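Local coordinates for protein Lys-gingipain catalytic subunit (Porphyromonas gingivalis, PDB 6I9A) that cleaves proteins after lysine residues as a secreted, calcium-binding cysteine endopeptidase and is a suspected virulence factor in periodontal disease, at residues Phe242-Gln253 with Gly272-Ser283. Sequence-based numbering, arbitrary orientation.
With H8E (benzyl-N-[(2S)-1-[[(3S)-7-amino-1-(benzylamino)-1,2-dioxoheptan-3-yl]amino]-5-(2-methyl-2-phenylhydrazinyl)-1,5-dioxopentan-2-yl]carbamate), chain I.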
ATOM      1  N   PHE A 242       7.416   2.264   9.023  1.00  9.27           N
ATOM      2  CA  PHE A 242       6.227   3.077   8.759  1.00  8.98           C
ATOM      3  C   PHE A 242       5.788   3.047   7.291  1.00  8.84           C
ATOM      4  O   PHE A 242       6.561   2.684   6.380  1.00  9.00           O
ATOM      5  CB  PHE A 242       6.468   4.542   9.240  1.00  9.18           C
ATOM      6  CG  PHE A 242       7.777   5.170   8.781  1.00  9.10           C
ATOM      7  CD1 PHE A 242       7.931   5.674   7.486  1.00  9.55           C
ATOM      8  CD2 PHE A 242       8.830   5.320   9.679  1.00 10.26           C
ATOM      9  CE1 PHE A 242       9.144   6.230   7.093  1.00  9.83           C
ATOM     10  CE2 PHE A 242      10.019   5.894   9.290  1.00 11.01           C
ATOM     11  CZ  PHE A 242      10.171   6.369   8.027  1.00 10.15           C
ATOM     12  N   LEU A 243       4.556   3.528   7.088  1.00  8.42           N
ATOM     13  CA  LEU A 243       4.103   3.978   5.769  1.00  8.48           C
ATOM     14  C   LEU A 243       4.390   5.483   5.714  1.00  8.11           C
ATOM     15  O   LEU A 243       4.064   6.201   6.673  1.00  8.72           O
ATOM     16  CB  LEU A 243       2.589   3.753   5.679  1.00  8.74           C
ATOM     17  CG  LEU A 243       1.897   4.460   4.492  1.00  9.07           C
ATOM     18  CD1 LEU A 243       2.414   3.982   3.129  1.00  9.92           C
ATOM     19  CD2 LEU A 243       0.397   4.238   4.554  1.00 10.40           C
ATOM     20  N   ALA A 244       5.017   5.952   4.635  1.00  8.06           N
ATOM     21  CA  ALA A 244       5.207   7.404   4.457  1.00  8.03           C
ATOM     22  C   ALA A 244       4.491   7.822   3.192  1.00  8.16           C
ATOM     23  O   ALA A 244       4.484   7.086   2.178  1.00  8.05           O
ATOM     24  CB  ALA A 244       6.679   7.745   4.402  1.00 10.16           C
ATOM     25  N   ILE A 245       3.924   9.027   3.245  1.00  7.97           N
ATOM     26  CA  ILE A 245       3.210   9.621   2.075  1.00  7.82           C
ATOM     27  C   ILE A 245       3.759  11.027   1.885  1.00  8.23           C
ATOM     28  O   ILE A 245       3.681  11.879   2.807  1.00  8.33           O
ATOM     29  CB  ILE A 245       1.690   9.655   2.302  1.00  8.27           C
ATOM     30  CG1 ILE A 245       1.175   8.226   2.537  1.00  9.40           C
ATOM     31  CG2 ILE A 245       0.999  10.322   1.088  1.00  8.93           C
ATOM     32  CD1 ILE A 245      -0.347   8.125   2.659  1.00  9.54           C
ATOM     33  N   GLY A 246       4.328  11.272   0.714  1.00  8.09           N
ATOM     34  CA  GLY A 246       4.812  12.600   0.331  1.00  8.49           C
ATOM     35  C   GLY A 246       3.836  13.213  -0.667  1.00  8.13           C
ATOM     36  O   GLY A 246       3.787  12.796  -1.835  1.00  8.42           O
ATOM     37  N   ASN A 247       2.961  14.095  -0.168  1.00  8.10           N
ATOM     38  CA  ASN A 247       2.067  14.868  -1.049  1.00  8.16           C
ATOM     39  C   ASN A 247       2.833  16.120  -1.476  1.00  7.91           C
ATOM     40  O   ASN A 247       2.790  17.181  -0.822  1.00  8.75           O
ATOM     41  CB  ASN A 247       0.773  15.202  -0.347  1.00  8.46           C
ATOM     42  CG  ASN A 247      -0.065  13.976  -0.032  1.00  8.60           C
ATOM     43  OD1 ASN A 247      -0.342  13.654   1.125  1.00  8.39           O
ATOM     44  ND2 ASN A 247      -0.473  13.254  -1.089  1.00  8.90           N
ATOM     45  N   CYS A 248       3.654  15.933  -2.519  1.00  8.37           N
ATOM     46  CA  CYS A 248       4.686  16.902  -2.934  1.00  9.02           C
ATOM     47  C   CYS A 248       5.217  16.485  -4.278  1.00  9.31           C
ATOM     48  O   CYS A 248       4.977  15.360  -4.744  1.00  9.13           O
ATOM     49  CB  CYS A 248       5.816  17.010  -1.903  1.00  9.25           C
ATOM     50  SG  CYS A 248       6.656  15.445  -1.546  1.00 10.13           S
ATOM     51  N   CYS A 249       6.006  17.322  -4.915  1.00  9.07           N
ATOM     52  CA  CYS A 249       6.602  16.976  -6.201  1.00  9.05           C
ATOM     53  C   CYS A 249       7.628  15.869  -6.105  1.00  8.48           C
ATOM     54  O   CYS A 249       8.359  15.784  -5.112  1.00  9.99           O
ATOM     55  CB  CYS A 249       7.308  18.217  -6.779  1.00  9.64           C
ATOM     56  SG  CYS A 249       6.177  19.602  -7.158  1.00  9.76           S
ATOM     57  N   ILE A 250       7.668  15.051  -7.154  1.00  8.34           N
ATOM     58  CA  ILE A 250       8.746  14.247  -7.745  1.00  8.40           C
ATOM     59  C   ILE A 250       9.535  13.309  -6.802  1.00  8.52           C
ATOM     60  O   ILE A 250      10.459  12.659  -7.326  1.00  9.05           O
ATOM     61  CB  ILE A 250       9.721  15.137  -8.576  1.00  9.05           C
ATOM     62  CG1 ILE A 250      10.463  16.184  -7.720  1.00  9.98           C
ATOM     63  CG2 ILE A 250       8.933  15.807  -9.726  1.00  9.63           C
ATOM     64  CD1 ILE A 250      11.449  17.065  -8.556  1.00 11.97           C
ATOM     65  N   THR A 251       9.135  13.121  -5.534  1.00  8.99           N
ATOM     66  CA  THR A 251       9.886  12.197  -4.683  1.00  9.34           C
ATOM     67  C   THR A 251       9.774  10.743  -5.105  1.00  8.88           C
ATOM     68  O   THR A 251      10.597   9.939  -4.627  1.00 10.36           O
ATOM     69  CB  THR A 251       9.408  12.310  -3.253  1.00  8.79           C
ATOM     70  OG1 THR A 251       8.042  11.891  -3.128  1.00  9.17           O
ATOM     71  CG2 THR A 251       9.635  13.685  -2.630  1.00  9.89           C
ATOM     72  N   ALA A 252       8.802  10.395  -5.970  1.00  9.24           N
ATOM     73  CA  ALA A 252       8.660   9.018  -6.458  1.00  9.28           C
ATOM     74  C   ALA A 252       9.041   8.971  -7.917  1.00  8.93           C
ATOM     75  O   ALA A 252       8.588   8.085  -8.643  1.00  9.63           O
ATOM     76  CB  ALA A 252       7.240   8.515  -6.215  1.00  9.75           C
ATOM     77  N   GLN A 253       9.940   9.848  -8.382  1.00  9.86           N
ATOM     78  CA  GLN A 253      10.391   9.819  -9.813  1.00  9.84           C
ATOM     79  C   GLN A 253      11.474   8.743  -9.919  1.00  9.86           C
ATOM     80  O   GLN A 253      12.680   9.003  -9.883  1.00 10.47           O
ATOM     81  CB  GLN A 253      10.903  11.196 -10.209  1.00 10.54           C
ATOM     82  CG  GLN A 253      10.951  11.316 -11.749  1.00 10.83           C
ATOM     83  CD  GLN A 253      11.340  12.699 -12.172  1.00 10.87           C
ATOM     84  OE1 GLN A 253      12.470  12.936 -12.680  1.00 12.29           O
ATOM     85  NE2 GLN A 253      10.430  13.628 -12.001  1.00 11.21           N
ATOM     86  N   GLY A 272      13.661   3.241   8.108  1.00  9.54           N
ATOM     87  CA  GLY A 272      12.782   3.763   7.057  1.00  9.82           C
ATOM     88  C   GLY A 272      11.423   3.070   7.014  1.00  9.15           C
ATOM     89  O   GLY A 272      10.825   2.702   8.042  1.00 10.00           O
ATOM     90  N   ALA A 273      10.897   2.970   5.774  1.00  9.19           N
ATOM     91  CA  ALA A 273       9.510   2.579   5.517  1.00  9.56           C
ATOM     92  C   ALA A 273       9.361   1.184   4.950  1.00  8.98           C
ATOM     93  O   ALA A 273      10.272   0.690   4.280  1.00 10.29           O
ATOM     94  CB  ALA A 273       8.951   3.587   4.463  1.00  9.59           C
ATOM     95  N   TYR A 274       8.156   0.606   5.114  1.00  8.99           N
ATOM     96  CA  TYR A 274       7.822  -0.613   4.361  1.00  9.19           C
ATOM     97  C   TYR A 274       7.091  -0.283   3.049  1.00  9.25           C
ATOM     98  O   TYR A 274       7.039  -1.124   2.149  1.00  9.19           O
ATOM     99  CB  TYR A 274       6.979  -1.574   5.213  1.00  9.37           C
ATOM    100  CG  TYR A 274       5.641  -1.025   5.635  1.00  8.91           C
ATOM    101  CD1 TYR A 274       4.569  -0.992   4.741  1.00  9.20           C
ATOM    102  CD2 TYR A 274       5.443  -0.498   6.911  1.00  9.42           C
ATOM    103  CE1 TYR A 274       3.322  -0.503   5.131  1.00  9.49           C
ATOM    104  CE2 TYR A 274       4.193   0.004   7.306  1.00  9.31           C
ATOM    105  CZ  TYR A 274       3.155   0.041   6.394  1.00  9.40           C
ATOM    106  OH  TYR A 274       1.915   0.505   6.728  1.00  9.93           O
ATOM    107  N   ALA A 275       6.584   0.951   2.901  1.00  8.49           N
ATOM    108  CA  ALA A 275       5.918   1.391   1.670  1.00  8.42           C
ATOM    109  C   ALA A 275       5.943   2.903   1.683  1.00  8.60           C
ATOM    110  O   ALA A 275       5.961   3.561   2.730  1.00  8.56           O
ATOM    111  CB  ALA A 275       4.494   0.884   1.597  1.00  9.87           C
ATOM    112  N   TYR A 276       5.889   3.453   0.465  1.00  8.31           N
ATOM    113  CA  TYR A 276       5.872   4.914   0.217  1.00  7.96           C
ATOM    114  C   TYR A 276       4.885   5.208  -0.857  1.00  7.62           C
ATOM    115  O   TYR A 276       4.840   4.527  -1.883  1.00  8.68           O
ATOM    116  CB  TYR A 276       7.263   5.375  -0.227  1.00  8.82           C
ATOM    117  CG  TYR A 276       7.346   6.883  -0.378  1.00  8.52           C
ATOM    118  CD1 TYR A 276       7.357   7.712   0.741  1.00  9.17           C
ATOM    119  CD2 TYR A 276       7.376   7.478  -1.636  1.00  9.39           C
ATOM    120  CE1 TYR A 276       7.434   9.101   0.619  1.00  8.47           C
ATOM    121  CE2 TYR A 276       7.464   8.876  -1.767  1.00  9.07           C
ATOM    122  CZ  TYR A 276       7.485   9.675  -0.629  1.00  8.45           C
ATOM    123  OH  TYR A 276       7.549  11.035  -0.704  1.00  9.15           O
ATOM    124  N   ILE A 277       4.074   6.250  -0.625  1.00  7.78           N
ATOM    125  CA  ILE A 277       3.203   6.781  -1.681  1.00  7.55           C
ATOM    126  C   ILE A 277       3.692   8.183  -2.026  1.00  7.66           C
ATOM    127  O   ILE A 277       3.861   9.013  -1.113  1.00  8.41           O
ATOM    128  CB  ILE A 277       1.720   6.865  -1.213  1.00  7.72           C
ATOM    129  CG1 ILE A 277       1.169   5.439  -0.990  1.00  9.05           C
ATOM    130  CG2 ILE A 277       0.892   7.598  -2.282  1.00  9.12           C
ATOM    131  CD1 ILE A 277      -0.125   5.429  -0.168  1.00  8.98           C
ATOM    132  N   GLY A 278       3.954   8.439  -3.289  1.00  7.58           N
ATOM    133  CA  GLY A 278       4.352   9.768  -3.703  1.00  8.18           C
ATOM    134  C   GLY A 278       4.173   9.916  -5.191  1.00  7.99           C
ATOM    135  O   GLY A 278       3.685   9.003  -5.890  1.00  8.70           O
ATOM    136  N   SER A 279       4.584  11.064  -5.699  1.00  8.02           N
ATOM    137  CA  SER A 279       4.363  11.443  -7.093  1.00  8.14           C
ATOM    138  C   SER A 279       5.647  11.402  -7.897  1.00  8.91           C
ATOM    139  O   SER A 279       6.699  11.850  -7.447  1.00  9.04           O
ATOM    140  CB  SER A 279       3.819  12.863  -7.131  1.00  8.50           C
ATOM    141  OG  SER A 279       3.516  13.255  -8.468  1.00  8.70           O
ATOM    142  N   SER A 280       5.563  10.816  -9.112  1.00  8.26           N
ATOM    143  CA  SER A 280       6.696  10.825 -10.040  1.00  8.45           C
ATOM    144  C   SER A 280       6.925  12.234 -10.663  1.00  8.74           C
ATOM    145  O   SER A 280       8.047  12.725 -10.618  1.00  9.36           O
ATOM    146  CB  SER A 280       6.459   9.740 -11.089  1.00  8.96           C
ATOM    147  OG  SER A 280       7.417   9.900 -12.121  1.00  9.56           O
ATOM    148  N   PRO A 281       5.885  12.911 -11.170  1.00  8.61           N
ATOM    149  CA  PRO A 281       6.052  14.291 -11.673  1.00  8.63           C
ATOM    150  C   PRO A 281       5.757  15.270 -10.532  1.00  9.62           C
ATOM    151  O   PRO A 281       5.568  14.900  -9.348  1.00  8.99           O
ATOM    152  CB  PRO A 281       4.983  14.375 -12.737  1.00  9.12           C
ATOM    153  CG  PRO A 281       3.805  13.630 -12.095  1.00  8.56           C
ATOM    154  CD  PRO A 281       4.521  12.418 -11.476  1.00  8.99           C
ATOM    155  N   ASN A 282       5.640  16.545 -10.863  1.00  9.33           N
ATOM    156  CA  ASN A 282       5.178  17.523  -9.878  1.00  9.17           C
ATOM    157  C   ASN A 282       3.797  17.163  -9.389  1.00  8.55           C
ATOM    158  O   ASN A 282       2.973  16.647 -10.168  1.00  9.00           O
ATOM    159  CB  ASN A 282       5.114  18.921 -10.536  1.00 10.54           C
ATOM    160  CG  ASN A 282       6.481  19.437 -10.926  1.00 11.53           C
ATOM    161  OD1 ASN A 282       7.512  18.930 -10.501  1.00 12.54           O
ATOM    162  ND2 ASN A 282       6.510  20.504 -11.731  1.00 14.81           N
ATOM    163  N   SER A 283       3.505  17.443  -8.137  1.00  8.85           N
ATOM    164  CA  SER A 283       2.129  17.377  -7.654  1.00  8.50           C
ATOM    165  C   SER A 283       1.618  18.804  -7.521  1.00  8.09           C
ATOM    166  O   SER A 283       2.411  19.748  -7.670  1.00  8.71           O
ATOM    167  CB  SER A 283       1.970  16.562  -6.364  1.00  9.25           C
ATOM    168  OG  SER A 283       2.461  17.298  -5.253  1.00  9.68           O
TER
HETATM  169  CAQ H8E I 707      12.013  21.539  -5.156  1.00 20.28           C
HETATM  170  CAK H8E I 707      13.047  21.722  -4.215  1.00 18.43           C
HETATM  171  CAH H8E I 707      12.935  22.715  -3.240  1.00 19.32           C
HETATM  172  CAL H8E I 707      11.824  23.551  -3.187  1.00 20.57           C
HETATM  173  CAR H8E I 707      10.833  23.359  -4.138  1.00 18.16           C
HETATM  174  CBO H8E I 707      10.874  22.355  -5.095  1.00 14.67           C
HETATM  175  CBA H8E I 707       9.831  22.280  -6.041  1.00 15.53           C
HETATM  176  NBE H8E I 707       8.693  21.464  -5.583  1.00 12.14           N
HETATM  177  CBL H8E I 707       7.406  21.725  -5.944  1.00 11.20           C
HETATM  178  OAE H8E I 707       7.107  22.738  -6.589  1.00 11.81           O
HETATM  179  CBN H8E I 707       6.364  20.704  -5.495  1.00 10.10           C
HETATM  180  OAG H8E I 707       6.754  19.971  -4.534  1.00  9.44           O
HETATM  181  CBS H8E I 707       4.954  21.352  -5.327  1.00 10.83           C
HETATM  182  CBB H8E I 707       4.015  20.532  -4.435  1.00  9.31           C
HETATM  183  CAY H8E I 707       2.677  21.230  -4.176  1.00  9.80           C
HETATM  184  CAX H8E I 707       1.613  20.350  -3.511  1.00  9.26           C
HETATM  185  CAW H8E I 707       1.924  20.077  -2.045  1.00  9.00           C
HETATM  186  NAB H8E I 707       0.828  19.247  -1.460  1.00  9.40           N
HETATM  187  NBG H8E I 707       4.296  21.646  -6.606  1.00  9.43           N
HETATM  188  C   H8E I 707       3.906  22.846  -7.035  1.00  9.80           C
HETATM  189  O   H8E I 707       4.081  23.907  -6.449  1.00 10.46           O
HETATM  190  CA  H8E I 707       3.368  22.817  -8.459  1.00  9.80           C
HETATM  191  N   H8E I 707       2.485  23.944  -8.746  1.00  9.55           N
HETATM  192  CBK H8E I 707       1.266  24.080  -8.168  1.00 10.08           C
HETATM  193  OAD H8E I 707       0.923  23.298  -7.270  1.00 10.68           O
HETATM  194  OBI H8E I 707       0.553  25.047  -8.609  1.00 11.62           O
HETATM  195  CBD H8E I 707      -0.749  25.326  -7.974  1.00 15.77           C
HETATM  196  CBP H8E I 707      -1.298  26.600  -8.438  1.00 13.89           C
HETATM  197  CAS H8E I 707      -2.264  26.667  -9.443  1.00 16.27           C
HETATM  198  CAM H8E I 707      -2.830  27.897  -9.896  1.00 17.05           C
HETATM  199  CAI H8E I 707      -2.298  29.063  -9.320  1.00 15.85           C
HETATM  200  CAN H8E I 707      -1.289  28.995  -8.371  1.00 15.45           C
HETATM  201  CAT H8E I 707      -0.783  27.789  -7.918  1.00 15.69           C
HETATM  202  CB  H8E I 707       4.543  22.841  -9.450  1.00 10.11           C
HETATM  203  CG  H8E I 707       5.441  24.099  -9.306  1.00 10.92           C
HETATM  204  CD  H8E I 707       6.753  23.911 -10.008  1.00 11.85           C
HETATM  205  OE1 H8E I 707       6.850  24.111 -11.220  1.00 14.42           O
HETATM  206  NE2 H8E I 707       7.719  23.450  -9.192  0.54 12.45           N
HETATM  207  NBT H8E I 707       8.978  23.049  -9.667  0.54 13.62           N
HETATM  208  CAA H8E I 707       9.248  21.610  -9.405  0.54 13.60           C
HETATM  209  CBQ H8E I 707       9.995  24.047  -9.569  0.54 14.50           C
HETATM  210  CAU H8E I 707      11.354  23.713  -9.457  0.54 16.51           C
HETATM  211  CAO H8E I 707      12.324  24.711  -9.422  0.54 19.23           C
HETATM  212  CAJ H8E I 707      11.951  26.048  -9.485  0.54 18.96           C
HETATM  213  CAP H8E I 707      10.610  26.398  -9.553  0.54 17.97           C
HETATM  214  CAV H8E I 707       9.635  25.400  -9.616  0.54 15.40           C
HETATM  215  O   HOH W   1       5.723  12.896  -3.845  1.00  8.91           O
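Neighbouring parallel strands 242-247 and 273-279 of a beta-alpha-beta unit, with helix 261-267 as crossover, end here in the active site of the C25 catalytic domain. A244 N donates to A275 O and A244 O accepts from I277 N, with Y274 N to F242 O and G246 N to I277 O extending the ladder at its two ends. A beta bulge, with Y274 as the extra residue between A273 and A275, shifts the register by one; there the F242 ring lies over the G272 carbonyl, whose O sits 3.5 Å above the ring plane over its centre. On the face of the sheet opposite F242 and Y276, I245 and I277 run side by side, CD1 to CD1 3.9 Å. With CG anti to the backbone N (chi1 -175°), Y276 lays its ring along strand 242-247, and its OH donates to T251 OG1 (2.6 Å) and is also hydrogen-bonded to W222 NE1. T251 OG1 in turn donates to a water that accepts from S279 N and donates to G246 O and C248 O, bridging the diverging strand ends. Beyond them, nucleophile C249 is covalently bound through SG to CBN of the inhibitor (2.0 Å), and C249 N donates to inhibitor OAG (2.8 Å). N247 O accepts from the inhibitor's lysine-like amine NAB and S283 O from its NBG, so both segments grip the ligand. In the loops that follow the two strands, P281 O is held from opposite faces of its carbonyl plane by I250 N (3.0 Å) and S279 OG (2.8 Å).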